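Local coordinates for protein Vlm2 (PDB 6ECB) that forms part of the non-ribosomal peptide synthetase for the depsipeptide valinomycin, probably binds phosphopantetheine, and is represented here by its thioesterase domain, at residues G169-D174 against Q188-R193; L163-G168 against A177-P182; T50-I55 against S201-E206; I136-P141 against G271-M276. One frame throughout, in Å; residues are numbered along the deposited sequence.

In the fold
Reading from the N terminus, T50-I55, in the loop after strand 40-44, waits for S201-E206 to complete contact 3, a loop of 145 intervening residues. Before that happens, I136-P141 opens contact 4 at the end of strand 134-137; G271-M276 closes it, so contacts 3 and 4 cross. Inside both loops lie the two short-range contacts of the helical region. L163-G168 meets A177-P182 in contact 2, and G169-D174 meets Q188-R193 in contact 1; their segments alternate, which interlocks helices 157-165, 167-170, 175-179 and 183-194. Contact 3 joins these helices to the core, touching contact 1 through L52 and M170, whereas contact 4 joins loops following two sheet strands.

Contact 1 (G169-D174 against Q188-R193); sequences GMLDQD and QLLLDR
The side-chain amide of Q173 and the guanidinium of R193 stand almost perpendicular, their planes 83° apart, and do not stack. Water 1 lies at the edge of the guanidinium, in its plane, accepting from R193 NE at 2.8 Å; L171 O and Q173 OE1 approach the same group obliquely. The amide meets the aliphatic part of the arginine instead: Q173 OE1 sits 3.5 Å from R193 CG. A bend at chi2 (-79°) turns the glutamine chain to run over helix 183-194, where Q173 CG rests 3.9 Å from L190 CD2. A glutamine suits this partly exposed place because its methylenes can pack on leucine while the amide lies along the arginine chain. Deeper in, L171 CD1 reaches L190 CB at 4.2 Å, an apolar pair where both residues are buried. The arginine's charge is answered by a salt bridge from NH1 to D197, while its CB, CG and CD pack against the glutamine. D172, with positive phi, is the C-prime residue of a Schellman motif that ends helix 167-170, with Q173 N probably bonded to G168 O at 3.0 Å; the turn sends Q173 back toward the arginine. L190 and Q173 also touch L178 of helix 175-179, while L191, on another side of helix 183-194, packs on L209 of helix 206-220.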
# COMPACT_ATOMS: atom_id res chain seq x y z
N GLY A 169 5.19 3.42 12.56
CA GLY A 169 5.36 4.55 11.66
C GLY A 169 4.04 5.06 11.13
O GLY A 169 3.76 6.26 11.18
N MET A 170 3.20 4.15 10.61
CA MET A 170 1.91 4.56 10.06
C MET A 170 1.12 5.40 11.06
O MET A 170 0.28 6.21 10.65
CB MET A 170 1.07 3.33 9.63
CG MET A 170 1.56 2.54 8.39
SD MET A 170 0.59 1.01 8.15
CE MET A 170 1.43 0.18 6.80
N LEU A 171 1.38 5.22 12.36
CA LEU A 171 0.63 5.91 13.41
C LEU A 171 1.41 7.06 14.05
O LEU A 171 1.06 7.49 15.15
CB LEU A 171 0.20 4.91 14.50
CG LEU A 171 -0.85 3.88 14.05
CD1 LEU A 171 -1.16 2.87 15.16
CD2 LEU A 171 -2.14 4.58 13.61
N ASP A 172 2.44 7.57 13.38
CA ASP A 172 3.20 8.73 13.86
C ASP A 172 3.71 8.52 15.29
O ASP A 172 3.68 9.41 16.13
CB ASP A 172 2.36 10.01 13.76
CG ASP A 172 2.30 10.55 12.33
OD1 ASP A 172 3.32 11.08 11.85
OD2 ASP A 172 1.23 10.43 11.68
N GLN A 173 4.21 7.32 15.56
CA GLN A 173 4.66 6.98 16.90
C GLN A 173 6.18 7.13 17.04
O GLN A 173 6.92 7.16 16.06
CB GLN A 173 4.24 5.55 17.26
CG GLN A 173 2.75 5.43 17.43
CD GLN A 173 2.29 5.93 18.78
OE1 GLN A 173 1.74 7.04 18.89
NE2 GLN A 173 2.52 5.13 19.81
N ASP A 174 6.60 7.26 18.29
CA ASP A 174 8.00 7.27 18.67
C ASP A 174 8.56 5.86 18.49
O ASP A 174 8.45 5.02 19.38
CB ASP A 174 8.14 7.74 20.11
CG ASP A 174 9.58 7.92 20.53
OD1 ASP A 174 10.47 7.25 19.95
OD2 ASP A 174 9.83 8.73 21.45
N GLN A 188 0.05 -2.18 23.15
CA GLN A 188 -0.92 -1.39 23.90
C GLN A 188 -0.74 0.10 23.63
O GLN A 188 -1.72 0.84 23.57
CB GLN A 188 -0.81 -1.67 25.39
CG GLN A 188 -1.97 -1.05 26.17
CD GLN A 188 -3.32 -1.56 25.69
OE1 GLN A 188 -3.55 -2.77 25.66
NE2 GLN A 188 -4.20 -0.65 25.30
N LEU A 189 0.51 0.55 23.45
CA LEU A 189 0.72 1.95 23.10
C LEU A 189 0.08 2.28 21.76
O LEU A 189 -0.50 3.36 21.58
CB LEU A 189 2.21 2.29 23.04
CG LEU A 189 2.97 2.44 24.35
CD1 LEU A 189 4.38 2.89 24.02
CD2 LEU A 189 2.29 3.42 25.28
N LEU A 190 0.18 1.36 20.79
CA LEU A 190 -0.47 1.61 19.51
C LEU A 190 -1.98 1.71 19.68
O LEU A 190 -2.62 2.58 19.07
CB LEU A 190 -0.12 0.51 18.50
CG LEU A 190 1.36 0.33 18.17
CD1 LEU A 190 1.51 -0.71 17.08
CD2 LEU A 190 2.00 1.64 17.73
N LEU A 191 -2.57 0.82 20.49
CA LEU A 191 -4.02 0.88 20.70
C LEU A 191 -4.40 2.17 21.42
O LEU A 191 -5.40 2.81 21.07
CB LEU A 191 -4.47 -0.36 21.48
CG LEU A 191 -4.25 -1.69 20.76
CD1 LEU A 191 -4.53 -2.87 21.67
CD2 LEU A 191 -5.11 -1.76 19.53
N ASP A 192 -3.62 2.55 22.42
CA ASP A 192 -3.86 3.81 23.12
C ASP A 192 -3.89 4.99 22.14
O ASP A 192 -4.70 5.91 22.28
CB ASP A 192 -2.77 4.02 24.17
CG ASP A 192 -2.94 3.12 25.38
OD1 ASP A 192 -4.01 2.51 25.54
OD2 ASP A 192 -1.98 3.04 26.18
N ARG A 193 -2.98 4.98 21.17
CA ARG A 193 -2.94 6.02 20.15
C ARG A 193 -4.14 5.95 19.21
O ARG A 193 -4.65 6.98 18.76
CB ARG A 193 -1.63 5.90 19.36
CG ARG A 193 -1.60 6.57 17.97
CD ARG A 193 -1.73 8.10 18.02
NE ARG A 193 -1.68 8.69 16.68
CZ ARG A 193 -2.69 8.66 15.81
NH1 ARG A 193 -3.84 8.09 16.13
NH2 ARG A 193 -2.55 9.21 14.61
O HOH W 1 0.90 9.71 17.17

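Contact 2 (L163-G168 against A177-P182); sequences LAMGIG and ALKDLP
K179 sends CG anti to its carbonyl carbon (chi1 -65°) and stays extended beyond it, while M165 folds at chi2 and chi3 (-47° and -53°), and together these torsions bring the end of the lysine against the thioether. The setting is a helix-helix contact in the helical lid of an alpha/beta-hydrolase thioesterase, in the chain between strands 134-137 and 237-241. Helix 157-165 meets helix 175-179 closely because its central contact residue is small: A164 CB lies 3.7 Å from L178 CB and also touches K179 CG. L178 fills the space beyond. Its CD1 reaches L163 CD2 at 4.1 Å, the two side chains crossing at about a right angle, and the same methyl rests 3.9 Å from G168 CA. A glycine suits position G168 because a CB there would collide with that methyl and with A164 O. L163 also packs on L190 and L213, joining the pair to helices 183-194 and 206-220. At the partly exposed side, the lysine amino group, in a long, weak ion pair with D176, and the CE beside it both touch the thioether: M165 SD is 3.3 Å from both K179 CE and K179 NZ.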
# COMPACT_ATOMS: atom_id res chain seq x y z
N LEU A 163 6.99 -4.16 14.34
CA LEU A 163 5.85 -3.39 14.82
C LEU A 163 6.19 -1.91 14.87
O LEU A 163 5.45 -1.07 14.33
CB LEU A 163 5.45 -3.90 16.21
CG LEU A 163 4.34 -3.16 16.95
CD1 LEU A 163 3.73 -4.05 18.03
CD2 LEU A 163 4.87 -1.85 17.60
N ALA A 164 7.33 -1.58 15.47
CA ALA A 164 7.71 -0.18 15.64
C ALA A 164 7.91 0.51 14.30
O ALA A 164 7.39 1.61 14.06
CB ALA A 164 8.99 -0.09 16.46
N MET A 165 8.64 -0.13 13.38
CA MET A 165 8.98 0.53 12.13
C MET A 165 7.83 0.56 11.14
O MET A 165 7.76 1.48 10.32
CB MET A 165 10.20 -0.15 11.49
CG MET A 165 11.49 -0.11 12.33
SD MET A 165 11.92 1.50 13.04
CE MET A 165 11.89 2.55 11.61
N GLY A 166 6.93 -0.41 11.19
CA GLY A 166 5.84 -0.46 10.23
C GLY A 166 4.62 0.31 10.70
O GLY A 166 4.52 1.52 10.49
N ILE A 167 3.70 -0.37 11.39
CA ILE A 167 2.49 0.32 11.83
C ILE A 167 2.81 1.40 12.86
O ILE A 167 2.11 2.42 12.92
CB ILE A 167 1.44 -0.70 12.34
CG1 ILE A 167 0.12 0.00 12.63
CG2 ILE A 167 1.96 -1.47 13.58
CD1 ILE A 167 -1.07 -0.90 12.48
N GLY A 168 3.85 1.22 13.68
CA GLY A 168 4.30 2.32 14.52
C GLY A 168 4.56 3.58 13.72
O GLY A 168 4.18 4.68 14.12
N ALA A 177 11.05 4.39 21.00
CA ALA A 177 10.47 4.03 22.29
C ALA A 177 9.75 2.68 22.22
O ALA A 177 9.83 1.88 23.16
CB ALA A 177 9.51 5.12 22.76
N LEU A 178 9.06 2.41 21.10
CA LEU A 178 8.38 1.12 20.95
C LEU A 178 9.38 -0.03 20.99
O LEU A 178 9.13 -1.05 21.65
CB LEU A 178 7.59 1.10 19.65
CG LEU A 178 6.34 1.99 19.60
CD1 LEU A 178 5.79 2.09 18.17
CD2 LEU A 178 5.28 1.47 20.57
N LYS A 179 10.52 0.11 20.31
CA LYS A 179 11.52 -0.95 20.29
C LYS A 179 11.99 -1.32 21.70
O LYS A 179 12.23 -2.50 21.99
CB LYS A 179 12.72 -0.53 19.45
CG LYS A 179 12.45 -0.33 17.99
CD LYS A 179 13.54 0.54 17.40
CE LYS A 179 13.38 0.72 15.91
NZ LYS A 179 14.14 1.91 15.44
N ASP A 180 12.14 -0.34 22.57
CA ASP A 180 12.64 -0.60 23.91
C ASP A 180 11.58 -1.23 24.81
O ASP A 180 11.70 -1.17 26.04
CB ASP A 180 13.17 0.69 24.55
N LEU A 181 10.55 -1.85 24.24
CA LEU A 181 9.41 -2.31 25.02
C LEU A 181 9.09 -3.78 24.77
O LEU A 181 9.35 -4.30 23.69
CB LEU A 181 8.15 -1.50 24.70
CG LEU A 181 7.98 -0.13 25.35
CD1 LEU A 181 6.76 0.56 24.76
CD2 LEU A 181 7.84 -0.30 26.85
N PRO A 182 8.49 -4.45 25.76
CA PRO A 182 7.88 -5.75 25.49
C PRO A 182 6.77 -5.65 24.45
O PRO A 182 6.00 -4.69 24.43
CB PRO A 182 7.32 -6.16 26.86
CG PRO A 182 8.11 -5.40 27.85
CD PRO A 182 8.47 -4.10 27.19

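Contact 3 (T50-I55 against S201-E206); sequences TVLGYI and SAFLSE
L52 and F203 carry this contact; followed from CB outward, the leucine meets different partners in turn. CB lies 3.6 Å from F203 CZ, at the edge of the ring and near its plane. From there chi1 (81°) sets CG between the backbone N and the carbonyl carbon, and at CG the chain branches into two methyls. CD2 comes in the ring plane at the phenyl edge, 3.8 Å from F203 CE1, and lies 3.8 Å from L204 CD2; CD1 turns to M170 CB, 3.8 Å away. A branched leucine suits the place because one side chain can fill the angle between ring, leucine and lid helix. I55, pointing head-on against the phenylalanine, brings CD1 to the ring edge near its plane, 4.1 Å from F203 CZ, while Y208 meets that ring edge-to-face. An alanine in place of F203 is likely to open a gap beside L52 and I55 and leave Y208 without its aromatic partner. The backbone carrying L52 is fixed by an ST turn, in which T50 OG1 accepts from L52 N at 3.1 Å (N-H...O 163°); the same hydroxyl is hydrogen-bonded to Y208 OH. S205, next to L204, caps helix 206-220 through a bond with Y208 N. Apolar side chains thus join the loop after strand 40-44 to the chain entering helix 206-220, an arrangement consistent with a lid packed on the core of an alpha/beta-hydrolase.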
# COMPACT_ATOMS: atom_id res chain seq x y z
N THR A 50 -3.50 -4.18 5.32
CA THR A 50 -4.36 -3.08 5.72
C THR A 50 -4.27 -1.93 4.73
O THR A 50 -3.24 -1.73 4.09
CB THR A 50 -4.00 -2.59 7.12
OG1 THR A 50 -4.92 -1.60 7.55
CG2 THR A 50 -2.60 -1.99 7.16
N VAL A 51 -5.37 -1.16 4.67
CA VAL A 51 -5.46 0.09 3.92
C VAL A 51 -5.07 1.30 4.76
O VAL A 51 -4.96 2.42 4.24
CB VAL A 51 -6.91 0.32 3.41
CG1 VAL A 51 -7.45 -0.89 2.69
CG2 VAL A 51 -7.84 0.68 4.56
N LEU A 52 -4.83 1.12 6.05
CA LEU A 52 -4.77 2.28 6.93
C LEU A 52 -3.59 3.20 6.61
O LEU A 52 -3.71 4.41 6.83
CB LEU A 52 -4.75 1.81 8.37
CG LEU A 52 -3.49 1.33 9.02
CD1 LEU A 52 -2.67 2.50 9.56
CD2 LEU A 52 -3.96 0.42 10.17
N GLY A 53 -2.51 2.68 6.03
CA GLY A 53 -1.36 3.49 5.65
C GLY A 53 -1.63 4.47 4.52
O GLY A 53 -0.80 5.36 4.30
N TYR A 54 -2.76 4.33 3.82
CA TYR A 54 -3.13 5.24 2.74
C TYR A 54 -4.13 6.31 3.17
O TYR A 54 -4.50 7.16 2.34
CB TYR A 54 -3.74 4.46 1.59
CG TYR A 54 -2.83 3.42 0.99
CD1 TYR A 54 -1.69 3.77 0.28
CD2 TYR A 54 -3.14 2.08 1.10
CE1 TYR A 54 -0.88 2.82 -0.31
CE2 TYR A 54 -2.32 1.11 0.52
CZ TYR A 54 -1.19 1.49 -0.17
OH TYR A 54 -0.37 0.55 -0.77
N ILE A 55 -4.60 6.29 4.42
CA ILE A 55 -5.68 7.18 4.81
C ILE A 55 -5.24 8.63 4.72
O ILE A 55 -5.98 9.49 4.22
CB ILE A 55 -6.20 6.83 6.21
CG1 ILE A 55 -7.00 5.53 6.14
CG2 ILE A 55 -7.06 7.96 6.77
CD1 ILE A 55 -7.24 4.91 7.51
N SER A 201 -10.13 4.50 14.50
CA SER A 201 -10.70 3.80 15.65
C SER A 201 -11.83 2.85 15.26
O SER A 201 -12.14 1.92 16.01
CB SER A 201 -11.22 4.82 16.67
OG SER A 201 -12.32 5.54 16.15
N ALA A 202 -12.43 3.06 14.09
CA ALA A 202 -13.55 2.22 13.66
C ALA A 202 -13.12 0.77 13.52
O ALA A 202 -13.90 -0.15 13.83
CB ALA A 202 -14.11 2.74 12.34
N PHE A 203 -11.90 0.54 13.04
CA PHE A 203 -11.44 -0.82 12.78
C PHE A 203 -10.19 -1.25 13.53
O PHE A 203 -9.97 -2.46 13.66
CB PHE A 203 -11.18 -0.99 11.28
CG PHE A 203 -10.11 -0.09 10.75
CD1 PHE A 203 -8.79 -0.48 10.77
CD2 PHE A 203 -10.43 1.16 10.23
CE1 PHE A 203 -7.80 0.34 10.27
CE2 PHE A 203 -9.43 1.99 9.72
CZ PHE A 203 -8.12 1.58 9.75
N LEU A 204 -9.37 -0.33 14.04
CA LEU A 204 -8.08 -0.71 14.61
C LEU A 204 -8.23 -1.10 16.09
O LEU A 204 -7.79 -0.41 17.01
CB LEU A 204 -7.07 0.40 14.39
CG LEU A 204 -5.61 0.16 14.78
CD1 LEU A 204 -5.24 -1.30 14.81
CD2 LEU A 204 -4.73 0.91 13.82
N SER A 205 -8.82 -2.27 16.29
CA SER A 205 -9.01 -2.87 17.59
C SER A 205 -7.80 -3.72 17.98
O SER A 205 -6.89 -3.95 17.19
CB SER A 205 -10.24 -3.76 17.56
OG SER A 205 -10.05 -4.71 16.53
N GLU A 206 -7.82 -4.22 19.22
CA GLU A 206 -6.78 -5.16 19.66
C GLU A 206 -6.71 -6.37 18.72
O GLU A 206 -5.63 -6.80 18.32
CB GLU A 206 -7.06 -5.61 21.09
CG GLU A 206 -6.03 -6.59 21.62
CD GLU A 206 -6.39 -7.13 22.99
OE1 GLU A 206 -7.19 -6.47 23.69
OE2 GLU A 206 -5.90 -8.22 23.35

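Contact 4 (I136-P141 against G271-M276); sequences ILDTPP and GDHATM
H273 and D138 meet as a histidine-carboxylate pair, consistent with the Ser-His-Asp triad of an alpha/beta-hydrolase, S111 on the nucleophile elbow being the probable third member. Hydrogen bonds come first. H273 ND1 donates to D138 OD2 at 3.0 Å (N-H...O 154°), the acceptor lying in the imidazole plane, whereas the donor stands 45° out of the carboxylate plane. With CG anti to its backbone N (chi1 -173°), the histidine swings its ring over to the aspartate. The other carboxylate oxygen, OD1, accepts from T242 N and H245 NE2, which steady the group in its buried site. A phenylalanine in place of H273 would probably deprive OD2 of this donor and break the presumed relay toward the serine. Behind the histidine, the loop is braced by a reciprocal pair, D272 N to T275 OG1 at 3.1 Å and T275 N to D272 OD1 at 3.2 Å, the latter an Asx motif. Aromatic stacking contributes through H110, whose ring lies against that of H273 and whose NE2 is bonded to H273 O. Van der Waals packing completes the contact: methionine, long and flexible, bends at chi3 to follow the backbone from D138 to L137. M276 SD lies 3.4 Å from D138 CB, and in the apolar pair beyond it M276 CE is 4.0 Å from L137 CB.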
# COMPACT_ATOMS: atom_id res chain seq x y z
N ILE A 136 2.83 3.63 -8.77
CA ILE A 136 3.79 2.98 -7.88
C ILE A 136 4.32 4.03 -6.91
O ILE A 136 4.88 5.06 -7.32
CB ILE A 136 4.94 2.32 -8.65
CG1 ILE A 136 4.42 1.15 -9.51
CG2 ILE A 136 6.05 1.88 -7.67
CD1 ILE A 136 3.80 0.01 -8.74
N LEU A 137 4.18 3.75 -5.61
CA LEU A 137 4.67 4.65 -4.58
C LEU A 137 5.96 4.08 -4.00
O LEU A 137 5.95 3.20 -3.13
CB LEU A 137 3.61 4.85 -3.50
CG LEU A 137 2.31 5.49 -3.99
CD1 LEU A 137 1.33 5.57 -2.81
CD2 LEU A 137 2.52 6.86 -4.60
N ASP A 138 7.07 4.57 -4.54
CA ASP A 138 8.40 4.47 -3.95
C ASP A 138 8.89 3.04 -3.70
O ASP A 138 9.55 2.78 -2.68
CB ASP A 138 8.46 5.29 -2.65
CG ASP A 138 9.87 5.61 -2.25
OD1 ASP A 138 10.67 5.95 -3.15
OD2 ASP A 138 10.16 5.57 -1.04
N THR A 139 8.64 2.11 -4.64
CA THR A 139 9.32 0.83 -4.59
C THR A 139 9.81 0.51 -5.99
O THR A 139 9.07 0.70 -6.96
CB THR A 139 8.44 -0.35 -4.09
OG1 THR A 139 9.24 -1.54 -4.04
CG2 THR A 139 7.32 -0.65 -4.99
N PRO A 140 11.03 -0.00 -6.12
CA PRO A 140 11.46 -0.58 -7.40
C PRO A 140 10.76 -1.89 -7.65
O PRO A 140 10.20 -2.52 -6.73
CB PRO A 140 12.96 -0.81 -7.21
CG PRO A 140 13.33 -0.21 -5.93
CD PRO A 140 12.07 -0.19 -5.10
N PRO A 141 10.86 -2.42 -8.86
CA PRO A 141 10.27 -3.73 -9.10
C PRO A 141 10.96 -4.83 -8.34
O PRO A 141 10.30 -5.81 -7.95
CB PRO A 141 10.37 -3.91 -10.63
CG PRO A 141 11.21 -2.85 -11.14
CD PRO A 141 11.30 -1.75 -10.10
N GLY A 271 10.46 13.34 1.37
CA GLY A 271 10.38 12.35 2.42
C GLY A 271 11.31 11.18 2.16
O GLY A 271 12.16 11.20 1.26
N ASP A 272 11.13 10.14 2.96
CA ASP A 272 11.75 8.86 2.65
C ASP A 272 10.68 7.78 2.66
O ASP A 272 9.49 8.08 2.75
CB ASP A 272 12.90 8.55 3.61
CG ASP A 272 12.46 8.44 5.04
OD1 ASP A 272 11.41 7.80 5.30
OD2 ASP A 272 13.18 8.99 5.91
N HIS A 273 11.08 6.50 2.56
CA HIS A 273 10.12 5.47 2.20
C HIS A 273 8.98 5.39 3.20
O HIS A 273 7.82 5.14 2.83
CB HIS A 273 10.83 4.11 2.08
CG HIS A 273 9.95 3.01 1.55
ND1 HIS A 273 9.47 3.01 0.27
CD2 HIS A 273 9.49 1.87 2.13
CE1 HIS A 273 8.73 1.92 0.07
NE2 HIS A 273 8.74 1.21 1.18
N ALA A 274 9.29 5.53 4.49
CA ALA A 274 8.28 5.48 5.54
C ALA A 274 7.53 6.81 5.67
O ALA A 274 6.29 6.83 5.73
CB ALA A 274 8.94 5.12 6.86
N THR A 275 8.25 7.92 5.69
CA THR A 275 7.62 9.19 6.04
C THR A 275 6.89 9.85 4.88
O THR A 275 6.17 10.84 5.11
CB THR A 275 8.67 10.15 6.58
OG1 THR A 275 9.51 10.60 5.51
CG2 THR A 275 9.50 9.50 7.66
N MET A 276 7.04 9.35 3.65
CA MET A 276 6.35 9.97 2.54
C MET A 276 4.83 9.86 2.68
O MET A 276 4.11 10.67 2.07
CB MET A 276 6.76 9.34 1.20
CG MET A 276 6.59 7.83 1.22
SD MET A 276 6.62 7.12 -0.43
CE MET A 276 5.06 7.65 -1.08